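Local coordinates for protein bacillaene synthase dehydratase PksH (Bacillus subtilis, PDB 3HP0) that catalyses a dehydration in bacillaene biosynthesis, converting the (S)-3-hydroxy-3-methylglutaryl group tethered to PksL into a 3-methylglutaconyl moiety, at residues H106-V111 against E187-L192; A127-S132 against D182-E187; F140-A145 against P239-G244. All blocks are in the same frame, centred on the assembly; numbering follows the deposited sequence.

Followed from the N terminus, the chain illustrates how one fold combines nested and crossing closures. Contact 1 opens at 106-111 and closes at 187-192, tying the end of strand 102-107 to the start of helix 190-199. Nested inside that loop, contact 2 joins 127-132, from the end of edge strand 124-127, to 182-187, the loop before that helix; the two share Glu187, and their centres lie about 5 Å apart. Contact 3 begins at 140-145, within both loops, but closes only at 239-244, so it crosses both. Its centre lies about 31 Å from those of the others, and it ties a loop near the active site to the C-terminal helix 241-248.

Contact 1: H106-V111 against E187-L192; sequences HVRGKV and ESDVLL
His106 and Arg108 converge on the carboxylate of Asp189, a compact example of one acid gripped by two basic groups. The His106 side chain leaves the end of strand 102-107 with CG opposite the backbone N (chi1 -179°), which carries the imidazole across to the other segment. There His106 NE2 donates to Asp189 OD1 at 3.3 Å, with an N-H...O angle of 144°. The bond is skewed at both ends: OD1 is met on its anti side, somewhat out of the carboxylate plane, and it is also tilted from the plane of the ring. Leu192 CD2 lies over one face of the imidazole, 4.3 Å from His106 CD2.

Arg108 reaches the same acid on a chain extended from CG to NE. Arg108 NH2 forms a salt bridge with Asp189 OD1 at 3.3 Å, while Asp189 OD2 lies in the guanidinium plane at its edge, 3.4 Å from the same NH2. The two planes stand 80° apart. Ser188 OG sits 3.8 Å above the centre of the guanidinium; this hydroxyl is buried without a polar partner in the model. The other terminal nitrogen, NH1, is engaged by Asp128. Asp189 occupies the N-cap position of helix 190-199, yet its side chain makes no capping bond. Its carboxylate serves the two bases instead, an arrangement that would probably keep it ionised and could favour a protonated imidazole.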
loop_
_atom_site.group_PDB
_atom_site.type_symbol
_atom_site.label_atom_id
_atom_site.label_comp_id
_atom_site.label_asym_id
_atom_site.label_seq_id
_atom_site.Cartn_x
_atom_site.Cartn_y
_atom_site.Cartn_z
ATOM N N HIS A 106 -7.353 -5.404 -4.410
ATOM C CA HIS A 106 -8.642 -6.014 -4.135
ATOM C C HIS A 106 -8.724 -5.974 -2.619
ATOM O O HIS A 106 -8.089 -6.769 -1.926
ATOM C CB HIS A 106 -8.682 -7.445 -4.665
ATOM C CG HIS A 106 -9.990 -8.129 -4.437
ATOM N ND1 HIS A 106 -11.183 -7.443 -4.378
ATOM C CD2 HIS A 106 -10.297 -9.435 -4.260
ATOM C CE1 HIS A 106 -12.168 -8.296 -4.172
ATOM N NE2 HIS A 106 -11.658 -9.512 -4.096
ATOM N N VAL A 107 -9.506 -5.027 -2.115
ATOM C CA VAL A 107 -9.627 -4.817 -0.686
ATOM C C VAL A 107 -10.901 -5.276 0.007
ATOM O O VAL A 107 -12.014 -5.062 -0.480
ATOM C CB VAL A 107 -9.437 -3.317 -0.346
ATOM C CG1 VAL A 107 -8.330 -3.157 0.665
ATOM C CG2 VAL A 107 -9.120 -2.526 -1.602
ATOM N N ARG A 108 -10.708 -5.888 1.170
ATOM C CA ARG A 108 -11.794 -6.356 2.024
ATOM C C ARG A 108 -11.301 -6.099 3.455
ATOM O O ARG A 108 -10.161 -6.424 3.782
ATOM C CB ARG A 108 -12.019 -7.866 1.884
ATOM C CG ARG A 108 -12.255 -8.445 0.496
ATOM C CD ARG A 108 -12.052 -9.966 0.588
ATOM N NE ARG A 108 -12.500 -10.718 -0.582
ATOM C CZ ARG A 108 -13.773 -11.003 -0.855
ATOM N NH1 ARG A 108 -14.742 -10.597 -0.041
ATOM N NH2 ARG A 108 -14.077 -11.702 -1.944
ATOM N N GLY A 109 -12.138 -5.518 4.305
ATOM C CA GLY A 109 -11.716 -5.297 5.676
ATOM C C GLY A 109 -11.001 -3.997 6.005
ATOM O O GLY A 109 -10.956 -3.069 5.204
ATOM N N LYS A 110 -10.450 -3.945 7.213
ATOM C CA LYS A 110 -9.737 -2.774 7.703
ATOM C C LYS A 110 -8.387 -2.621 7.024
ATOM O O LYS A 110 -7.639 -3.590 6.864
ATOM C CB LYS A 110 -9.517 -2.883 9.212
ATOM C CG LYS A 110 -10.781 -2.834 10.052
ATOM C CD LYS A 110 -10.530 -3.361 11.471
ATOM C CE LYS A 110 -9.401 -2.616 12.178
ATOM N NZ LYS A 110 -9.055 -3.233 13.497
ATOM N N VAL A 111 -8.086 -1.390 6.627
ATOM C CA VAL A 111 -6.827 -1.063 5.984
ATOM C C VAL A 111 -6.306 0.189 6.678
ATOM O O VAL A 111 -7.041 1.160 6.843
ATOM C CB VAL A 111 -7.035 -0.769 4.486
ATOM C CG1 VAL A 111 -5.691 -0.598 3.788
ATOM C CG2 VAL A 111 -7.831 -1.891 3.851
ATOM N N GLU A 187 -20.219 -7.953 -4.016
ATOM C CA GLU A 187 -19.651 -9.077 -4.738
ATOM C C GLU A 187 -18.332 -8.682 -5.410
ATOM O O GLU A 187 -18.240 -8.596 -6.635
ATOM C CB GLU A 187 -20.626 -9.582 -5.798
ATOM C CG GLU A 187 -21.848 -10.249 -5.200
ATOM C CD GLU A 187 -22.831 -10.707 -6.261
ATOM O OE1 GLU A 187 -23.328 -9.838 -7.014
ATOM O OE2 GLU A 187 -23.101 -11.931 -6.338
ATOM N N SER A 188 -17.315 -8.435 -4.596
ATOM C CA SER A 188 -16.019 -8.065 -5.111
ATOM C C SER A 188 -15.225 -9.339 -5.353
ATOM O O SER A 188 -14.477 -9.814 -4.501
ATOM C CB SER A 188 -15.273 -7.170 -4.126
ATOM O OG SER A 188 -14.926 -7.907 -2.970
ATOM N N ASP A 189 -15.442 -9.894 -6.534
ATOM C CA ASP A 189 -14.815 -11.117 -7.026
ATOM C C ASP A 189 -15.428 -11.079 -8.407
ATOM O O ASP A 189 -14.746 -11.192 -9.431
ATOM C CB ASP A 189 -15.317 -12.353 -6.261
ATOM C CG ASP A 189 -14.327 -12.847 -5.210
ATOM O OD1 ASP A 189 -13.245 -12.237 -5.051
ATOM O OD2 ASP A 189 -14.634 -13.855 -4.529
ATOM N N VAL A 190 -16.741 -10.878 -8.397
ATOM C CA VAL A 190 -17.503 -10.752 -9.612
ATOM C C VAL A 190 -17.075 -9.427 -10.218
ATOM O O VAL A 190 -16.864 -9.307 -11.418
ATOM C CB VAL A 190 -19.018 -10.698 -9.323
ATOM C CG1 VAL A 190 -19.772 -10.414 -10.621
ATOM C CG2 VAL A 190 -19.483 -12.007 -8.670
ATOM N N LEU A 191 -16.953 -8.433 -9.348
ATOM C CA LEU A 191 -16.554 -7.091 -9.739
ATOM C C LEU A 191 -15.133 -7.136 -10.306
ATOM O O LEU A 191 -14.823 -6.479 -11.305
ATOM C CB LEU A 191 -16.620 -6.153 -8.531
ATOM C CG LEU A 191 -16.294 -4.692 -8.828
ATOM C CD1 LEU A 191 -17.221 -4.196 -9.921
ATOM C CD2 LEU A 191 -16.428 -3.849 -7.559
ATOM N N LEU A 192 -14.273 -7.926 -9.672
ATOM C CA LEU A 192 -12.904 -8.067 -10.133
ATOM C C LEU A 192 -12.916 -8.693 -11.524
ATOM O O LEU A 192 -12.299 -8.169 -12.445
ATOM C CB LEU A 192 -12.098 -8.936 -9.154
ATOM C CG LEU A 192 -10.694 -9.362 -9.603
ATOM C CD1 LEU A 192 -9.875 -8.147 -10.022
ATOM C CD2 LEU A 192 -10.004 -10.091 -8.466
#

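Contact 2: A127-S132 against D182-E187; sequences ADQTAS and DAFDAE
Around the Phe184 ring, two polar atoms of the other segment each lie obliquely: Gln129 NE2, 4.2 Å from Phe184 CE1, and the carbonyl oxygen of Ala127. Val172, Gln173 and Ser176 of helix 172-178 provide the ring with further packing. Within the crotonase fold of the enoyl-CoA hydratase/isomerase family, the contact shows how a loop can lie alongside the edge of a sheet: 182-187, between helices 172-178 and 190-199, runs beside the end of strand 124-127.

Closer to the main chain, Phe184 CB packs on Ala127 CB at 4.3 Å. The backbones are only loosely joined here. Ala127 N gives a weak hydrogen bond to Ala183 O at 3.4 Å, and Asp185 N donates back to Ala127 O, an atom whose position is less certain.

Gln129 covers Ala186 with the bent part of its chain. Gln129 CG packs 3.6 Å from Ala186 CA, and the turn at chi2 (-82°) then carries the amide over the alanine, with Gln129 NE2 3.7 Å from Ala186 CB. The same Gln129 NE2 stands 3.0 Å from Ala186 N, two donors with no bond between them.

Each segment is also shaped by an aspartate. Residues Asp128 to Ala131 form a type I beta turn, closed by Ala131 N donating to Asp128 O at 3.3 Å; Asp128 OD1 adds weak bonds from Thr130 N and Ala131 N. On the other segment, Asp185 closes an Asx turn: the anti lone pair of Asp185 OD1 accepts a nearly straight bond, 175° at the hydrogen, from Glu187 N at 2.7 Å.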
loop_
_atom_site.group_PDB
_atom_site.type_symbol
_atom_site.label_atom_id
_atom_site.label_comp_id
_atom_site.label_asym_id
_atom_site.label_seq_id
_atom_site.Cartn_x
_atom_site.Cartn_y
_atom_site.Cartn_z
ATOM N N ALA A 127 -13.107 -2.778 -4.052
ATOM C CA ALA A 127 -13.400 -3.292 -2.724
ATOM C C ALA A 127 -14.849 -3.733 -2.580
ATOM O O ALA A 127 -15.629 -3.654 -3.532
ATOM C CB ALA A 127 -13.069 -2.217 -1.683
ATOM N N ASP A 128 -15.188 -4.219 -1.386
ATOM C CA ASP A 128 -16.551 -4.627 -1.068
ATOM C C ASP A 128 -17.045 -3.734 0.070
ATOM O O ASP A 128 -16.308 -2.867 0.537
ATOM C CB ASP A 128 -16.621 -6.104 -0.661
ATOM C CG ASP A 128 -15.830 -6.413 0.595
ATOM O OD1 ASP A 128 -15.787 -5.561 1.507
ATOM O OD2 ASP A 128 -15.268 -7.525 0.678
ATOM N N GLN A 129 -18.283 -3.951 0.504
ATOM C CA GLN A 129 -18.917 -3.173 1.576
ATOM C C GLN A 129 -18.098 -3.111 2.864
ATOM O O GLN A 129 -18.210 -2.171 3.650
ATOM C CB GLN A 129 -20.270 -3.792 1.934
ATOM C CG GLN A 129 -21.047 -4.351 0.778
ATOM C CD GLN A 129 -21.817 -3.289 0.036
ATOM O OE1 GLN A 129 -22.561 -2.516 0.644
ATOM N NE2 GLN A 129 -21.659 -3.248 -1.282
ATOM N N THR A 130 -17.298 -4.138 3.084
ATOM C CA THR A 130 -16.487 -4.253 4.283
ATOM C C THR A 130 -15.284 -3.316 4.453
ATOM O O THR A 130 -14.932 -2.965 5.581
ATOM C CB THR A 130 -16.002 -5.692 4.411
ATOM O OG1 THR A 130 -17.127 -6.533 4.694
ATOM C CG2 THR A 130 -14.963 -5.821 5.507
ATOM N N ALA A 131 -14.660 -2.914 3.346
ATOM C CA ALA A 131 -13.476 -2.057 3.395
ATOM C C ALA A 131 -13.622 -0.730 4.144
ATOM O O ALA A 131 -14.596 -0.000 3.975
ATOM C CB ALA A 131 -12.974 -1.789 1.973
ATOM N N SER A 132 -12.643 -0.436 4.984
ATOM C CA SER A 132 -12.602 0.821 5.711
ATOM C C SER A 132 -11.126 1.218 5.705
ATOM O O SER A 132 -10.244 0.362 5.729
ATOM C CB SER A 132 -13.124 0.664 7.142
ATOM O OG SER A 132 -12.221 -0.087 7.935
ATOM N N ASP A 182 -11.643 2.878 -6.958
ATOM C CA ASP A 182 -12.434 2.955 -8.178
ATOM C C ASP A 182 -13.345 1.738 -8.040
ATOM O O ASP A 182 -12.859 0.622 -7.904
ATOM C CB ASP A 182 -11.535 2.780 -9.421
ATOM C CG ASP A 182 -10.213 3.513 -9.306
ATOM O OD1 ASP A 182 -9.248 2.955 -8.733
ATOM O OD2 ASP A 182 -10.107 4.665 -9.785
ATOM N N ALA A 183 -14.653 1.929 -8.030
ATOM C CA ALA A 183 -15.579 0.785 -7.923
ATOM C C ALA A 183 -15.433 -0.130 -6.695
ATOM O O ALA A 183 -14.344 -0.483 -6.258
ATOM C CB ALA A 183 -15.489 -0.064 -9.164
ATOM N N PHE A 184 -16.575 -0.533 -6.167
ATOM C CA PHE A 184 -16.640 -1.407 -5.017
ATOM C C PHE A 184 -18.014 -2.061 -5.079
ATOM O O PHE A 184 -18.927 -1.533 -5.717
ATOM C CB PHE A 184 -16.459 -0.599 -3.723
ATOM C CG PHE A 184 -17.666 0.203 -3.336
ATOM C CD1 PHE A 184 -18.635 -0.344 -2.491
ATOM C CD2 PHE A 184 -17.823 1.521 -3.782
ATOM C CE1 PHE A 184 -19.744 0.392 -2.118
ATOM C CE2 PHE A 184 -18.939 2.268 -3.407
ATOM C CZ PHE A 184 -19.892 1.705 -2.562
ATOM N N ASP A 185 -18.158 -3.207 -4.423
ATOM C CA ASP A 185 -19.430 -3.912 -4.438
ATOM C C ASP A 185 -19.435 -5.069 -3.449
ATOM O O ASP A 185 -18.378 -5.593 -3.093
ATOM C CB ASP A 185 -19.699 -4.428 -5.857
ATOM C CG ASP A 185 -21.119 -4.946 -6.040
ATOM O OD1 ASP A 185 -21.463 -6.022 -5.484
ATOM O OD2 ASP A 185 -21.896 -4.262 -6.747
ATOM N N ALA A 186 -20.622 -5.476 -3.009
ATOM C CA ALA A 186 -20.711 -6.590 -2.071
ATOM C C ALA A 186 -20.086 -7.834 -2.699
ATOM O O ALA A 186 -19.489 -8.658 -2.006
ATOM C CB ALA A 186 -22.150 -6.858 -1.704
ATOM N N GLU A 187 -20.219 -7.953 -4.016
ATOM C CA GLU A 187 -19.651 -9.077 -4.738
ATOM C C GLU A 187 -18.332 -8.682 -5.410
ATOM O O GLU A 187 -18.240 -8.596 -6.635
ATOM C CB GLU A 187 -20.626 -9.582 -5.798
ATOM C CG GLU A 187 -21.848 -10.249 -5.200
ATOM C CD GLU A 187 -22.831 -10.707 -6.261
ATOM O OE1 GLU A 187 -23.328 -9.838 -7.014
ATOM O OE2 GLU A 187 -23.101 -11.931 -6.338
#

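Contact 3: F140-A145 against P239-G244; sequences FGLYPA and PQNQMG
Asn241 swings its CG beside its own backbone N (chi1 -84°), bringing the end of the side chain over the bend at Phe140 and Gly141, while Leu142, through chi1 of -61° and chi2 of -36°, curls its own end toward the same amide. Asn241 OD1 comes to rest 3.7 Å from Gly141 CA, an approach that the bare CA allows, and 3.5 Å from Phe140 O. Leu142 CD1 packs at 4.2 Å against Asn241 CG. The other end of the amide is tethered: Asn241 ND2 bonds to the carbonyl of Met235, which helps fix its rotation.

In this crotonase-family enzyme, the contact is an example of a C-terminal helix docking on a loop that borders the catalytic centre. Helix 241-248 begins just after Gln240, whose carbonyl O accepts from Gly244 N at 2.9 Å. Leu142 also touches Met235 and Ile245, and its side chain lies about 4 Å from that of the active-site residue Glu137. At Phe140, the ring meets the helix backbone obliquely, with Phe140 CD2 4.3 Å from Gly244 O, and packs on Tyr248 one turn further along.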
loop_
_atom_site.group_PDB
_atom_site.type_symbol
_atom_site.label_atom_id
_atom_site.label_comp_id
_atom_site.label_asym_id
_atom_site.label_seq_id
_atom_site.Cartn_x
_atom_site.Cartn_y
_atom_site.Cartn_z
ATOM N N PHE A 140 0.264 9.375 17.669
ATOM C CA PHE A 140 1.552 9.121 18.288
ATOM C C PHE A 140 2.602 10.082 17.741
ATOM O O PHE A 140 3.797 9.803 17.785
ATOM C CB PHE A 140 1.988 7.678 18.036
ATOM C CG PHE A 140 1.013 6.653 18.540
ATOM C CD1 PHE A 140 0.254 5.898 17.652
ATOM C CD2 PHE A 140 0.830 6.459 19.906
ATOM C CE1 PHE A 140 -0.672 4.967 18.120
ATOM C CE2 PHE A 140 -0.096 5.530 20.384
ATOM C CZ PHE A 140 -0.846 4.786 19.492
ATOM N N GLY A 141 2.150 11.214 17.220
ATOM C CA GLY A 141 3.077 12.191 16.685
ATOM C C GLY A 141 3.641 11.797 15.330
ATOM O O GLY A 141 4.419 12.539 14.729
ATOM N N LEU A 142 3.260 10.627 14.836
ATOM C CA LEU A 142 3.759 10.200 13.539
ATOM C C LEU A 142 2.839 10.675 12.413
ATOM O O LEU A 142 1.887 11.428 12.633
ATOM C CB LEU A 142 3.871 8.673 13.472
ATOM C CG LEU A 142 4.770 7.819 14.387
ATOM C CD1 LEU A 142 6.074 8.542 14.701
ATOM C CD2 LEU A 142 4.032 7.494 15.651
ATOM N N TYR A 143 3.160 10.247 11.196
ATOM C CA TYR A 143 2.352 10.522 10.004
ATOM C C TYR A 143 2.876 9.650 8.862
ATOM O O TYR A 143 4.083 9.456 8.727
ATOM C CB TYR A 143 2.335 12.014 9.620
ATOM C CG TYR A 143 3.678 12.695 9.487
ATOM C CD1 TYR A 143 4.236 13.390 10.564
ATOM C CD2 TYR A 143 4.385 12.660 8.283
ATOM C CE1 TYR A 143 5.462 14.039 10.441
ATOM C CE2 TYR A 143 5.612 13.295 8.157
ATOM C CZ TYR A 143 6.148 13.986 9.233
ATOM O OH TYR A 143 7.346 14.633 9.094
ATOM N N PRO A 144 1.959 9.106 8.038
ATOM C CA PRO A 144 2.226 8.231 6.889
ATOM C C PRO A 144 2.987 8.890 5.741
ATOM O O PRO A 144 2.495 8.939 4.609
ATOM C CB PRO A 144 0.831 7.819 6.457
ATOM C CG PRO A 144 0.063 9.075 6.692
ATOM C CD PRO A 144 0.526 9.450 8.086
ATOM N N ALA A 145 4.187 9.373 6.037
ATOM C CA ALA A 145 5.023 10.047 5.051
ATOM C C ALA A 145 5.226 9.280 3.743
ATOM O O ALA A 145 5.195 9.876 2.674
ATOM C CB ALA A 145 6.377 10.376 5.673
ATOM N N PRO A 239 13.252 11.314 19.819
ATOM C CA PRO A 239 12.912 10.798 21.151
ATOM C C PRO A 239 11.630 11.538 21.531
ATOM O O PRO A 239 11.524 12.728 21.254
ATOM C CB PRO A 239 14.107 11.223 21.991
ATOM C CG PRO A 239 14.488 12.543 21.376
ATOM C CD PRO A 239 14.373 12.273 19.881
ATOM N N GLN A 240 10.684 10.847 22.166
ATOM C CA GLN A 240 9.397 11.438 22.536
ATOM C C GLN A 240 8.385 10.707 21.681
ATOM O O GLN A 240 7.385 10.182 22.168
ATOM C CB GLN A 240 9.355 12.931 22.200
ATOM C CG GLN A 240 8.027 13.613 22.411
ATOM C CD GLN A 240 8.091 15.084 22.034
ATOM O OE1 GLN A 240 9.176 15.623 21.776
ATOM N NE2 GLN A 240 6.935 15.743 22.004
ATOM N N ASN A 241 8.642 10.691 20.380
ATOM C CA ASN A 241 7.763 9.954 19.489
ATOM C C ASN A 241 8.027 8.518 19.900
ATOM O O ASN A 241 7.109 7.708 20.030
ATOM C CB ASN A 241 8.169 10.122 18.022
ATOM C CG ASN A 241 7.616 11.381 17.400
ATOM O OD1 ASN A 241 6.602 11.920 17.842
ATOM N ND2 ASN A 241 8.261 11.838 16.344
ATOM N N GLN A 242 9.313 8.241 20.109
ATOM C CA GLN A 242 9.806 6.927 20.494
ATOM C C GLN A 242 9.186 6.426 21.785
ATOM O O GLN A 242 8.644 5.328 21.836
ATOM C CB GLN A 242 11.333 6.951 20.638
ATOM C CG GLN A 242 12.091 7.097 19.320
ATOM C CD GLN A 242 13.604 7.062 19.496
ATOM O OE1 GLN A 242 14.351 6.973 18.519
ATOM N NE2 GLN A 242 14.061 7.135 20.742
HETATM N N MSE A 243 9.278 7.229 22.836
HETATM C CA MSE A 243 8.719 6.835 24.114
HETATM C C MSE A 243 7.213 6.749 24.020
HETATM O O MSE A 243 6.580 6.004 24.769
HETATM C CB MSE A 243 9.110 7.829 25.196
HETATM C CG MSE A 243 10.568 7.766 25.574
HETATM SE SE MSE A 243 10.949 9.164 26.814
HETATM C CE MSE A 243 10.687 8.200 28.477
ATOM N N GLY A 244 6.640 7.522 23.103
ATOM C CA GLY A 244 5.201 7.498 22.913
ATOM C C GLY A 244 4.834 6.154 22.322
ATOM O O GLY A 244 3.886 5.501 22.763
#